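Local coordinates for magnesium transporter, putative (Shewanella oneidensis MR-1, PDB 3KXR), which probably transports magnesium ions across the membrane, this piece being part of its intracellular N domain and its pair of CBS domains, at residues Leu8-Leu18 and Phe29-Met37. Sequence-based numbering, arbitrary orientation.
Sequences LLFAQLSPEDL and FTDRALAQM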
ATOM      1  N   LEU A   8      -0.291  -0.679  17.817  1.00 68.75           N
ATOM      2  CA  LEU A   8       0.847  -0.327  16.912  1.00 68.28           C
ATOM      3  C   LEU A   8       1.257   1.135  17.026  1.00 67.80           C
ATOM      4  O   LEU A   8       0.452   1.988  17.383  1.00 67.82           O
ATOM      5  CB  LEU A   8       0.548  -0.648  15.416  1.00 68.44           C
ATOM      6  CG  LEU A   8       1.065  -1.961  14.764  1.00 68.95           C
ATOM      7  CD1 LEU A   8      -0.033  -3.027  14.648  1.00 68.16           C
ATOM      8  CD2 LEU A   8       1.689  -1.725  13.374  1.00 68.86           C
ATOM      9  N   LEU A   9       2.512   1.407  16.669  1.00 67.31           N
ATOM     10  CA  LEU A   9       3.141   2.732  16.831  1.00 67.08           C
ATOM     11  C   LEU A   9       2.761   3.744  15.758  1.00 66.87           C
ATOM     12  O   LEU A   9       2.331   4.869  16.046  1.00 66.34           O
ATOM     13  CB  LEU A   9       4.676   2.603  16.814  1.00 66.95           C
ATOM     14  CG  LEU A   9       5.503   3.903  16.906  1.00 66.51           C
ATOM     15  CD1 LEU A   9       5.163   4.632  18.178  1.00 66.78           C
ATOM     16  CD2 LEU A   9       7.018   3.679  16.816  1.00 64.80           C
ATOM     17  N   PHE A  10       2.977   3.356  14.513  1.00 66.64           N
ATOM     18  CA  PHE A  10       2.738   4.266  13.415  1.00 66.77           C
ATOM     19  C   PHE A  10       1.224   4.483  13.276  1.00 65.76           C
ATOM     20  O   PHE A  10       0.798   5.545  12.842  1.00 66.34           O
ATOM     21  CB  PHE A  10       3.439   3.776  12.136  1.00 67.10           C
ATOM     22  CG  PHE A  10       4.952   3.520  12.324  1.00 69.85           C
ATOM     23  CD1 PHE A  10       5.877   4.586  12.316  1.00 71.43           C
ATOM     24  CD2 PHE A  10       5.451   2.211  12.537  1.00 72.47           C
ATOM     25  CE1 PHE A  10       7.284   4.356  12.495  1.00 71.96           C
ATOM     26  CE2 PHE A  10       6.859   1.965  12.729  1.00 72.52           C
ATOM     27  CZ  PHE A  10       7.767   3.039  12.706  1.00 72.56           C
ATOM     28  N   ALA A  11       0.411   3.521  13.727  1.00 64.65           N
ATOM     29  CA  ALA A  11      -1.061   3.734  13.883  1.00 63.50           C
ATOM     30  C   ALA A  11      -1.438   4.797  14.966  1.00 62.09           C
ATOM     31  O   ALA A  11      -2.588   5.232  15.044  1.00 62.18           O
ATOM     32  CB  ALA A  11      -1.792   2.386  14.174  1.00 62.95           C
ATOM     33  N   GLN A  12      -0.466   5.198  15.787  1.00 60.12           N
ATOM     34  CA  GLN A  12      -0.685   6.121  16.888  1.00 58.30           C
ATOM     35  C   GLN A  12      -0.233   7.542  16.552  1.00 57.31           C
ATOM     36  O   GLN A  12      -0.442   8.451  17.351  1.00 57.25           O
ATOM     37  CB  GLN A  12       0.084   5.641  18.126  1.00 58.00           C
ATOM     38  CG  GLN A  12      -0.681   4.802  19.087  1.00 56.30           C
ATOM     39  CD  GLN A  12       0.205   4.372  20.222  1.00 55.37           C
ATOM     40  OE1 GLN A  12       0.166   4.931  21.329  1.00 53.40           O
ATOM     41  NE2 GLN A  12       1.044   3.387  19.951  1.00 55.03           N
ATOM     42  N   LEU A  13       0.405   7.732  15.400  1.00 55.81           N
ATOM     43  CA  LEU A  13       0.902   9.053  14.987  1.00 54.93           C
ATOM     44  C   LEU A  13       0.194   9.556  13.745  1.00 53.16           C
ATOM     45  O   LEU A  13       0.169   8.877  12.751  1.00 54.10           O
ATOM     46  CB  LEU A  13       2.390   8.978  14.662  1.00 55.14           C
ATOM     47  CG  LEU A  13       3.382   9.094  15.817  1.00 56.48           C
ATOM     48  CD1 LEU A  13       4.755   9.168  15.227  1.00 57.59           C
ATOM     49  CD2 LEU A  13       3.150  10.324  16.711  1.00 56.33           C
ATOM     50  N   SER A  14      -0.354  10.754  13.776  1.00 50.71           N
ATOM     51  CA  SER A  14      -0.991  11.290  12.599  1.00 48.97           C
ATOM     52  C   SER A  14       0.046  11.890  11.650  1.00 48.09           C
ATOM     53  O   SER A  14       1.154  12.283  12.057  1.00 48.24           O
ATOM     54  CB  SER A  14      -2.021  12.348  12.984  1.00 48.81           C
ATOM     55  OG  SER A  14      -1.405  13.519  13.488  1.00 48.41           O
ATOM     56  N   PRO A  15      -0.322  12.006  10.374  1.00 46.37           N
ATOM     57  CA  PRO A  15       0.581  12.699   9.477  1.00 45.03           C
ATOM     58  C   PRO A  15       0.889  14.129   9.940  1.00 44.21           C
ATOM     59  O   PRO A  15       1.988  14.631   9.670  1.00 43.06           O
ATOM     60  CB  PRO A  15      -0.149  12.676   8.130  1.00 45.09           C
ATOM     61  CG  PRO A  15      -1.479  12.128   8.359  1.00 45.58           C
ATOM     62  CD  PRO A  15      -1.607  11.644   9.748  1.00 46.18           C
ATOM     63  N   GLU A  16      -0.047  14.758  10.651  1.00 43.76           N
ATOM     64  CA  GLU A  16       0.165  16.115  11.205  1.00 44.35           C
ATOM     65  C   GLU A  16       1.235  16.121  12.289  1.00 43.82           C
ATOM     66  O   GLU A  16       2.017  17.058  12.401  1.00 43.93           O
ATOM     67  CB  GLU A  16      -1.129  16.698  11.816  1.00 44.95           C
ATOM     68  CG  GLU A  16      -2.309  16.946  10.829  1.00 47.96           C
ATOM     69  CD  GLU A  16      -3.249  15.727  10.619  1.00 49.75           C
ATOM     70  OE1 GLU A  16      -2.928  14.595  11.032  1.00 50.25           O
ATOM     71  OE2 GLU A  16      -4.323  15.913  10.013  1.00 54.94           O
ATOM     72  N   ASP A  17       1.236  15.074  13.108  1.00 43.32           N
ATOM     73  CA  ASP A  17       2.262  14.913  14.105  1.00 42.93           C
ATOM     74  C   ASP A  17       3.610  14.877  13.406  1.00 41.71           C
ATOM     75  O   ASP A  17       4.549  15.527  13.828  1.00 41.21           O
ATOM     76  CB  ASP A  17       2.050  13.606  14.866  1.00 43.70           C
ATOM     77  CG  ASP A  17       0.701  13.552  15.625  1.00 46.93           C
ATOM     78  OD1 ASP A  17       0.088  14.623  15.913  1.00 48.04           O
ATOM     79  OD2 ASP A  17       0.275  12.411  15.950  1.00 49.70           O
ATOM     80  N   LEU A  18       3.699  14.118  12.325  1.00 40.82           N
ATOM     81  CA  LEU A  18       4.964  13.975  11.624  1.00 40.60           C
ATOM     82  C   LEU A  18       5.460  15.324  11.147  1.00 40.04           C
ATOM     83  O   LEU A  18       6.616  15.652  11.355  1.00 40.09           O
ATOM     84  CB  LEU A  18       4.855  12.990  10.459  1.00 40.25           C
ATOM     85  CG  LEU A  18       4.619  11.515  10.816  1.00 40.96           C
ATOM     86  CD1 LEU A  18       4.411  10.675   9.546  1.00 38.82           C
ATOM     87  CD2 LEU A  18       5.782  10.929  11.659  1.00 40.34           C
ATOM     88  N   PHE A  29      12.551   7.524   9.881  1.00 42.74           N
ATOM     89  CA  PHE A  29      11.397   7.264  10.716  1.00 41.91           C
ATOM     90  C   PHE A  29      10.139   7.801  10.018  1.00 42.30           C
ATOM     91  O   PHE A  29       9.095   7.142   9.991  1.00 42.17           O
ATOM     92  CB  PHE A  29      11.609   7.930  12.082  1.00 41.14           C
ATOM     93  CG  PHE A  29      10.456   7.795  13.001  1.00 39.11           C
ATOM     94  CD1 PHE A  29      10.463   6.863  14.016  1.00 37.96           C
ATOM     95  CD2 PHE A  29       9.351   8.605  12.857  1.00 38.68           C
ATOM     96  CE1 PHE A  29       9.379   6.718  14.873  1.00 36.91           C
ATOM     97  CE2 PHE A  29       8.238   8.459  13.717  1.00 39.72           C
ATOM     98  CZ  PHE A  29       8.265   7.514  14.726  1.00 37.38           C
ATOM     99  N   THR A  30      10.242   8.992   9.451  1.00 42.51           N
ATOM    100  CA  THR A  30       9.115   9.558   8.764  1.00 42.85           C
ATOM    101  C   THR A  30       8.695   8.648   7.618  1.00 43.61           C
ATOM    102  O   THR A  30       7.515   8.309   7.501  1.00 44.00           O
ATOM    103  CB  THR A  30       9.411  10.969   8.264  1.00 43.39           C
ATOM    104  OG1 THR A  30       9.575  11.834   9.398  1.00 43.02           O
ATOM    105  CG2 THR A  30       8.247  11.481   7.383  1.00 41.01           C
ATOM    106  N   ASP A  31       9.664   8.199   6.829  1.00 44.20           N
ATOM    107  CA  ASP A  31       9.378   7.305   5.707  1.00 44.79           C
ATOM    108  C   ASP A  31       8.737   5.993   6.111  1.00 44.88           C
ATOM    109  O   ASP A  31       7.873   5.497   5.388  1.00 45.28           O
ATOM    110  CB  ASP A  31      10.646   7.018   4.899  1.00 44.85           C
ATOM    111  CG  ASP A  31      11.208   8.271   4.243  1.00 46.16           C
ATOM    112  OD1 ASP A  31      10.476   9.266   4.115  1.00 46.19           O
ATOM    113  OD2 ASP A  31      12.397   8.283   3.886  1.00 50.81           O
ATOM    114  N   ARG A  32       9.153   5.407   7.228  1.00 44.72           N
ATOM    115  CA  ARG A  32       8.539   4.146   7.633  1.00 45.08           C
ATOM    116  C   ARG A  32       7.099   4.422   8.073  1.00 44.31           C
ATOM    117  O   ARG A  32       6.195   3.644   7.785  1.00 43.04           O
ATOM    118  CB  ARG A  32       9.335   3.440   8.740  1.00 45.55           C
ATOM    119  CG  ARG A  32      10.649   2.776   8.235  1.00 48.74           C
ATOM    120  CD  ARG A  32      11.350   1.872   9.309  1.00 50.57           C
ATOM    121  NE  ARG A  32      11.205   2.483  10.641  1.00 54.28           N
ATOM    122  CZ  ARG A  32      12.108   3.272  11.247  1.00 56.11           C
ATOM    123  NH1 ARG A  32      13.270   3.565  10.654  1.00 57.41           N
ATOM    124  NH2 ARG A  32      11.846   3.774  12.462  1.00 55.19           N
ATOM    125  N   ALA A  33       6.899   5.557   8.746  1.00 44.13           N
ATOM    126  CA  ALA A  33       5.547   5.990   9.163  1.00 43.99           C
ATOM    127  C   ALA A  33       4.594   6.186   7.964  1.00 43.69           C
ATOM    128  O   ALA A  33       3.441   5.718   7.977  1.00 43.17           O
ATOM    129  CB  ALA A  33       5.633   7.270   9.973  1.00 43.68           C
ATOM    130  N   LEU A  34       5.112   6.846   6.928  1.00 43.04           N
ATOM    131  CA  LEU A  34       4.352   7.117   5.731  1.00 43.26           C
ATOM    132  C   LEU A  34       3.981   5.822   5.001  1.00 43.44           C
ATOM    133  O   LEU A  34       2.848   5.672   4.549  1.00 43.21           O
ATOM    134  CB  LEU A  34       5.121   8.056   4.799  1.00 42.95           C
ATOM    135  CG  LEU A  34       5.214   9.520   5.227  1.00 43.59           C
ATOM    136  CD1 LEU A  34       6.086  10.256   4.207  1.00 42.33           C
ATOM    137  CD2 LEU A  34       3.826  10.178   5.388  1.00 41.04           C
ATOM    138  N   ALA A  35       4.938   4.905   4.895  1.00 43.76           N
ATOM    139  CA  ALA A  35       4.713   3.606   4.268  1.00 44.29           C
ATOM    140  C   ALA A  35       3.661   2.786   5.000  1.00 45.38           C
ATOM    141  O   ALA A  35       2.969   1.980   4.397  1.00 45.53           O
ATOM    142  CB  ALA A  35       5.991   2.843   4.188  1.00 43.45           C
ATOM    143  N   GLN A  36       3.503   3.008   6.295  1.00 47.05           N
ATOM    144  CA  GLN A  36       2.581   2.178   7.060  1.00 48.56           C
ATOM    145  C   GLN A  36       1.192   2.777   7.106  1.00 48.90           C
ATOM    146  O   GLN A  36       0.252   2.123   7.492  1.00 49.00           O
ATOM    147  CB  GLN A  36       3.118   1.943   8.471  1.00 48.95           C
ATOM    148  CG  GLN A  36       3.214   0.479   8.893  1.00 51.67           C
ATOM    149  CD  GLN A  36       4.380   0.231   9.869  1.00 54.85           C
ATOM    150  OE1 GLN A  36       5.510   0.691   9.629  1.00 55.67           O
ATOM    151  NE2 GLN A  36       4.108  -0.497  10.969  1.00 56.06           N
HETATM  152  N   MSE A  37       1.063   4.021   6.700  1.00 49.87           N
HETATM  153  CA  MSE A  37      -0.214   4.712   6.772  1.00 50.93           C
HETATM  154  C   MSE A  37      -1.049   4.483   5.532  1.00 50.11           C
HETATM  155  O   MSE A  37      -0.578   3.929   4.550  1.00 50.30           O
HETATM  156  CB  MSE A  37       0.045   6.199   6.885  1.00 52.28           C
HETATM  157  CG  MSE A  37       0.117   6.719   8.268  1.00 56.70           C
HETATM  158 SE   MSE A  37       0.983   8.533   8.272  1.00 74.36          SE
HETATM  159  CE  MSE A  37       0.920   9.029   6.356  1.00 65.81           C
TER
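Phe10, from a short 3-10 turn, lies with its ring among four residues of helix 27-36, and no hydrogen bond joins the two segments. Phe10 CD1 rests on Ala33, 3.6 Å from Ala33 CB, where a methyl lets the ring approach the backbone. Phe10 CE1 stands over one face of the Phe29 ring, the planes inclined at 50°. Phe10 CZ meets the guanidinium edge of Arg32, and the Gln36 amide slants past the ring, with Gln36 OE1 3.3 Å from Phe10 CD2. Were the ring cut back to a methyl, as with an alanine here, Ala33 would probably lose its cover and the Phe29 face its neighbour. Phe29 has CG anti to its own nitrogen (chi1 177°), which swings the ring toward residues 8-18, where Leu13 CD1 meets its edge 3.9 Å from Phe29 CE2. Leu18 uses both branches: CD2 meets the Phe29 edge, while Leu18 CD1 touches Ala33 CB at 3.6 Å and approaches the selenium of selenomethionine Met37. Ser14 N donates to Asp17 OD2 and Asp17 N to Ser14 OG, a capping box at the N-terminus of helix 15-20. Within the MgtE N domain, Pro15 and Leu34 carry this packing onto Phe45 of helix 39-50, while Phe29 packs on Val66 of the second subunit, in its strand 66-68.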